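PDB 6A02: YfdX protein from Salmonella enterica I, which has no firmly assigned biochemical activity but is implicated in the antibiotic stress response and virulence of Salmonella Typhi. Local coordinates for residues Q20-M25 against I79-S84; Q49-L54 against K141-A146. All coordinates share one frame; numbering follows the deposited sequence.

Interaction 1 sets helix 19-36 against the edge of the antiparallel sheet, and interaction 2 packs helix 40-54 against helix 136-151; their centres lie about 14 Å apart. The centre of interaction 1 lies about 4 Å, and that of interaction 2 about 17 Å, from the centre of the chain; the first joins helix to sheet, the second helix to helix. Helices 19-36 and 40-54 follow each other in sequence and join the two contacts directly: CB of A24 lies 3.6 Å from CG of L54, and O of A24 lies 3.6 Å from CB of A50. A sodium ion sits about 7 Å from the N82 side chain.

Interaction 1 of 2, residues Q20-M25 against I79-S84; sequences QAWQAM and IRINSS
A21 and I81 meet where helix 19-36 lies across strand 77-89, an outer strand of the chain's three-stranded antiparallel sheet. The short segments run almost perpendicular, at 85°, with axes 7.4 Å apart. The small methyl of A21 makes a low spot on the helix, and two isoleucine methyls close on it: CB of A21 is 3.6 Å from CG2 of I81 and 3.7 Å from CD1 of I79. I81 is the main bump of the strand. Its CG1 is held between the backbone N and the carbonyl carbon (chi1 72°), which leaves CG2 for A21 while the other branch carries CD1 on to CG of M25, 3.8 Å away. M25 is kinked in its outer chain and lies nearly square to I81. L54 of helix 40-54 also packs on A21, and I169 and T139 touch M25.

One residue further along the strand, a classic beta bulge lets both I81 and N82 face E132 of strand 125-135, and both side chains leave the strand toward the helix. W22 and N82 then run alongside each other in the same direction, with ring and amide planes 42° apart. The polar end of N82 is engaged elsewhere: OD1 hydrogen-bonds NH1 of R26 of the second subunit, whose guanidinium also makes a cation-pi contact with W22, so this end of the contact borders a subunit interface. Across the segments W22 meets backbone as well as side chain: O of I81, 3.3 Å from CD1 of W22, and CB of N82, 3.9 Å from CD1 of W22, both lie oblique to the ring.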
loop_
_atom_site.group_PDB
_atom_site.type_symbol
_atom_site.label_atom_id
_atom_site.label_comp_id
_atom_site.label_asym_id
_atom_site.label_seq_id
_atom_site.Cartn_x
_atom_site.Cartn_y
_atom_site.Cartn_z
ATOM N N GLN A 20 -5.567 -16.507 -14.464
ATOM C CA GLN A 20 -6.527 -17.236 -13.644
ATOM C C GLN A 20 -6.274 -16.993 -12.164
ATOM O O GLN A 20 -7.219 -16.784 -11.392
ATOM C CB GLN A 20 -6.461 -18.733 -13.930
ATOM C CG GLN A 20 -7.032 -19.157 -15.272
ATOM C CD GLN A 20 -6.793 -20.628 -15.523
ATOM O OE1 GLN A 20 -5.650 -21.089 -15.512
ATOM N NE2 GLN A 20 -7.872 -21.382 -15.729
ATOM N N ALA A 21 -5.009 -17.036 -11.745
ATOM C CA ALA A 21 -4.706 -16.816 -10.335
ATOM C C ALA A 21 -4.946 -15.371 -9.934
ATOM O O ALA A 21 -5.336 -15.102 -8.792
ATOM C CB ALA A 21 -3.269 -17.224 -10.027
ATOM N N TRP A 22 -4.706 -14.424 -10.843
ATOM C CA TRP A 22 -5.073 -13.047 -10.544
ATOM C C TRP A 22 -6.567 -12.932 -10.270
ATOM O O TRP A 22 -6.982 -12.319 -9.279
ATOM C CB TRP A 22 -4.637 -12.109 -11.677
ATOM C CG TRP A 22 -4.741 -10.686 -11.255
ATOM C CD1 TRP A 22 -3.792 -9.950 -10.610
ATOM C CD2 TRP A 22 -5.875 -9.842 -11.405
ATOM N NE1 TRP A 22 -4.263 -8.684 -10.358
ATOM C CE2 TRP A 22 -5.541 -8.593 -10.847
ATOM C CE3 TRP A 22 -7.136 -10.014 -11.976
ATOM C CZ2 TRP A 22 -6.427 -7.527 -10.828
ATOM C CZ3 TRP A 22 -8.015 -8.953 -11.961
ATOM C CH2 TRP A 22 -7.652 -7.725 -11.394
ATOM N N GLN A 23 -7.393 -13.530 -11.135
ATOM C CA GLN A 23 -8.835 -13.463 -10.933
ATOM C C GLN A 23 -9.248 -14.202 -9.669
ATOM O O GLN A 23 -10.190 -13.782 -8.988
ATOM C CB GLN A 23 -9.553 -14.025 -12.159
ATOM C CG GLN A 23 -11.075 -13.902 -12.092
ATOM C CD GLN A 23 -11.519 -12.459 -12.051
ATOM O OE1 GLN A 23 -11.017 -11.629 -12.808
ATOM N NE2 GLN A 23 -12.435 -12.137 -11.136
ATOM N N ALA A 24 -8.547 -15.284 -9.336
ATOM C CA ALA A 24 -8.838 -16.003 -8.102
ATOM C C ALA A 24 -8.625 -15.107 -6.890
ATOM O O ALA A 24 -9.440 -15.105 -5.958
ATOM C CB ALA A 24 -7.966 -17.257 -8.005
ATOM N N MET A 25 -7.547 -14.318 -6.893
ATOM C CA MET A 25 -7.308 -13.426 -5.761
ATOM C C MET A 25 -8.376 -12.345 -5.684
ATOM O O MET A 25 -8.798 -11.962 -4.586
ATOM C CB MET A 25 -5.914 -12.804 -5.864
ATOM C CG MET A 25 -4.769 -13.812 -5.783
ATOM S SD MET A 25 -4.931 -14.996 -4.427
ATOM C CE MET A 25 -4.890 -13.890 -3.022
ATOM N N ILE A 79 3.970 -18.241 -7.623
ATOM C CA ILE A 79 3.620 -18.007 -9.020
ATOM C C ILE A 79 3.347 -16.525 -9.259
ATOM O O ILE A 79 2.879 -15.797 -8.373
ATOM C CB ILE A 79 2.428 -18.861 -9.509
ATOM C CG1 ILE A 79 1.168 -18.561 -8.690
ATOM C CG2 ILE A 79 2.783 -20.364 -9.517
ATOM C CD1 ILE A 79 -0.129 -18.993 -9.410
ATOM N N ARG A 80 3.628 -16.091 -10.483
ATOM C CA ARG A 80 3.401 -14.715 -10.916
ATOM C C ARG A 80 1.933 -14.494 -11.257
ATOM O O ARG A 80 1.349 -15.257 -12.036
ATOM C CB ARG A 80 4.232 -14.423 -12.171
ATOM C CG ARG A 80 5.735 -14.401 -11.935
ATOM C CD ARG A 80 6.511 -14.205 -13.238
ATOM N NE ARG A 80 6.345 -15.374 -14.089
ATOM C CZ ARG A 80 7.146 -16.437 -14.067
ATOM N NH1 ARG A 80 8.209 -16.470 -13.264
ATOM N NH2 ARG A 80 6.884 -17.470 -14.864
ATOM N N ILE A 81 1.340 -13.435 -10.701
ATOM C CA ILE A 81 -0.044 -13.086 -11.003
ATOM C C ILE A 81 -0.216 -11.699 -11.604
ATOM O O ILE A 81 -1.302 -11.405 -12.123
ATOM C CB ILE A 81 -0.997 -13.284 -9.798
ATOM C CG1 ILE A 81 -0.771 -12.214 -8.729
ATOM C CG2 ILE A 81 -0.842 -14.677 -9.226
ATOM C CD1 ILE A 81 -1.825 -12.223 -7.628
ATOM N N ASN A 82 0.800 -10.843 -11.558
ATOM C CA ASN A 82 0.694 -9.530 -12.184
ATOM C C ASN A 82 2.090 -8.957 -12.336
ATOM O O ASN A 82 3.003 -9.306 -11.585
ATOM C CB ASN A 82 -0.188 -8.578 -11.364
ATOM C CG ASN A 82 -0.526 -7.312 -12.119
ATOM O OD1 ASN A 82 -1.194 -7.362 -13.137
ATOM N ND2 ASN A 82 -0.047 -6.171 -11.629
ATOM N N SER A 83 2.245 -8.054 -13.301
ATOM C CA SER A 83 3.450 -7.245 -13.408
ATOM C C SER A 83 3.069 -5.788 -13.604
ATOM O O SER A 83 2.131 -5.471 -14.346
ATOM C CB SER A 83 4.319 -7.653 -14.591
ATOM O OG SER A 83 5.669 -7.340 -14.303
ATOM N N SER A 84 3.821 -4.899 -12.960
ATOM C CA SER A 84 3.670 -3.467 -13.179
ATOM C C SER A 84 5.044 -2.816 -13.243
ATOM O O SER A 84 6.072 -3.448 -12.980
ATOM C CB SER A 84 2.829 -2.808 -12.084
ATOM O OG SER A 84 3.533 -2.805 -10.853
#

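Interaction 2 of 2, residues Q49-L54 against K141-A146; sequences QAEKLL and KDVTTA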
loop_
_atom_site.group_PDB
_atom_site.type_symbol
_atom_site.label_atom_id
_atom_site.label_comp_id
_atom_site.label_asym_id
_atom_site.label_seq_id
_atom_site.Cartn_x
_atom_site.Cartn_y
_atom_site.Cartn_z
ATOM N N GLN A 49 -15.482 -20.258 -7.190
ATOM C CA GLN A 49 -14.851 -19.871 -8.448
ATOM C C GLN A 49 -13.342 -19.758 -8.287
ATOM O O GLN A 49 -12.581 -20.210 -9.149
ATOM C CB GLN A 49 -15.427 -18.562 -8.986
ATOM C CG GLN A 49 -16.909 -18.585 -9.369
ATOM C CD GLN A 49 -17.457 -17.197 -9.678
ATOM O OE1 GLN A 49 -16.774 -16.190 -9.500
ATOM N NE2 GLN A 49 -18.695 -17.142 -10.149
ATOM N N ALA A 50 -12.887 -19.157 -7.182
ATOM C CA ALA A 50 -11.452 -19.068 -6.940
ATOM C C ALA A 50 -10.824 -20.451 -6.856
ATOM O O ALA A 50 -9.726 -20.678 -7.384
ATOM C CB ALA A 50 -11.194 -18.273 -5.660
ATOM N N GLU A 51 -11.500 -21.388 -6.184
ATOM C CA GLU A 51 -10.986 -22.748 -6.087
ATOM C C GLU A 51 -10.849 -23.383 -7.464
ATOM O O GLU A 51 -9.832 -24.020 -7.760
ATOM C CB GLU A 51 -11.896 -23.585 -5.187
ATOM C CG GLU A 51 -11.339 -24.968 -4.864
ATOM C CD GLU A 51 -12.287 -25.806 -4.028
ATOM O OE1 GLU A 51 -13.507 -25.789 -4.308
ATOM O OE2 GLU A 51 -11.809 -26.480 -3.088
ATOM N N LYS A 52 -11.852 -23.208 -8.324
ATOM C CA LYS A 52 -11.774 -23.798 -9.658
ATOM C C LYS A 52 -10.649 -23.171 -10.471
ATOM O O LYS A 52 -9.933 -23.870 -11.199
ATOM C CB LYS A 52 -13.119 -23.678 -10.381
ATOM C CG LYS A 52 -14.161 -24.652 -9.861
ATOM C CD LYS A 52 -15.432 -24.641 -10.690
ATOM C CE LYS A 52 -16.268 -25.867 -10.380
ATOM N NZ LYS A 52 -16.492 -26.010 -8.913
ATOM N N LEU A 53 -10.463 -21.856 -10.348
ATOM C CA LEU A 53 -9.396 -21.193 -11.092
ATOM C C LEU A 53 -8.018 -21.681 -10.655
ATOM O O LEU A 53 -7.148 -21.935 -11.497
ATOM C CB LEU A 53 -9.514 -19.677 -10.944
ATOM C CG LEU A 53 -10.681 -18.978 -11.653
ATOM C CD1 LEU A 53 -10.949 -17.613 -11.043
ATOM C CD2 LEU A 53 -10.407 -18.832 -13.140
ATOM N N LEU A 54 -7.791 -21.801 -9.340
ATOM C CA LEU A 54 -6.471 -22.168 -8.840
ATOM C C LEU A 54 -6.149 -23.643 -9.026
ATOM O O LEU A 54 -4.979 -24.025 -8.900
ATOM C CB LEU A 54 -6.361 -21.822 -7.351
ATOM C CG LEU A 54 -6.343 -20.335 -7.023
ATOM C CD1 LEU A 54 -6.462 -20.136 -5.515
ATOM C CD2 LEU A 54 -5.060 -19.707 -7.561
ATOM N N LYS A 141 -4.869 -24.067 -0.341
ATOM C CA LYS A 141 -5.332 -24.589 0.943
ATOM C C LYS A 141 -6.212 -23.582 1.671
ATOM O O LYS A 141 -7.230 -23.957 2.259
ATOM C CB LYS A 141 -4.148 -25.013 1.813
ATOM C CG LYS A 141 -4.559 -25.654 3.139
ATOM C CD LYS A 141 -3.346 -26.189 3.889
ATOM C CE LYS A 141 -3.726 -26.740 5.256
ATOM N NZ LYS A 141 -2.511 -27.035 6.073
ATOM N N ASP A 142 -5.838 -22.299 1.653
ATOM C CA ASP A 142 -6.690 -21.274 2.255
ATOM C C ASP A 142 -8.092 -21.302 1.652
ATOM O O ASP A 142 -9.094 -21.218 2.373
ATOM C CB ASP A 142 -6.088 -19.882 2.050
ATOM C CG ASP A 142 -4.820 -19.631 2.853
ATOM O OD1 ASP A 142 -4.531 -20.374 3.817
ATOM O OD2 ASP A 142 -4.123 -18.642 2.507
ATOM N N VAL A 143 -8.191 -21.395 0.324
ATOM C CA VAL A 143 -9.498 -21.330 -0.327
ATOM C C VAL A 143 -10.327 -22.561 0.001
ATOM O O VAL A 143 -11.499 -22.454 0.381
ATOM C CB VAL A 143 -9.345 -21.137 -1.843
ATOM C CG1 VAL A 143 -10.716 -21.182 -2.525
ATOM C CG2 VAL A 143 -8.675 -19.816 -2.111
ATOM N N THR A 144 -9.736 -23.746 -0.156
ATOM C CA THR A 144 -10.488 -24.971 0.096
ATOM C C THR A 144 -10.914 -25.051 1.552
ATOM O O THR A 144 -12.052 -25.434 1.853
ATOM C CB THR A 144 -9.650 -26.183 -0.293
ATOM O OG1 THR A 144 -9.398 -26.144 -1.701
ATOM C CG2 THR A 144 -10.403 -27.464 0.042
ATOM N N THR A 145 -10.021 -24.674 2.468
ATOM C CA THR A 145 -10.370 -24.708 3.883
ATOM C C THR A 145 -11.424 -23.660 4.214
ATOM O O THR A 145 -12.343 -23.925 4.994
ATOM C CB THR A 145 -9.118 -24.552 4.751
ATOM O OG1 THR A 145 -8.141 -25.527 4.363
ATOM C CG2 THR A 145 -9.469 -24.772 6.212
ATOM N N ALA A 146 -11.337 -22.471 3.606
ATOM C CA ALA A 146 -12.366 -21.463 3.848
ATOM C C ALA A 146 -13.738 -21.947 3.391
ATOM O O ALA A 146 -14.742 -21.712 4.076
ATOM C CB ALA A 146 -12.002 -20.144 3.157
#
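E51 and T144 meet beside V143, and their oxygens join helix 40-54 to helix 136-151. The E51 side chain is extended, with CG anti to the backbone N (chi1 -172°), and this carries the carboxylate across to the other helix. There OG1 of T144 donates a hydrogen bond of 2.8 Å to OE2 of E51. The hydroxyl approaches the anti side of that oxygen and stands 17° out of the carboxylate plane. The two side chains cross at a slant, and CG2 of T144 also comes to 3.6 Å from OE2 of E51. O of R140, one turn earlier in the same helix as T144, is a weak second partner of the same hydroxyl.

V143 occupies the middle of the contact and points at helix 40-54, its two methyls divided between successive turns. CG1, anti to the backbone N, rests on the start of E51, 3.7 Å from the backbone N of E51 and 3.8 Å from CB of E51; the methyl of A50 stands farther off beside it. CG2 turns to L54, whose CD1 is 4.1 Å away along an oblique approach. At the C-terminal end of helix 40-54, NE of R140 hydrogen-bonds O of L54. Helix 19-36 backs the same layer, with I28 on V143, while L147 packs against E51.

On the far side of helix 136-151, NZ of K141 forms a salt bridge with D90 of the third subunit. The short segments run roughly antiparallel, crossing at -144° with axes 9.4 Å apart: an antiparallel helix pair within a helical bundle, with a buried valine at its centre and a threonine-glutamate hydrogen bond along one border.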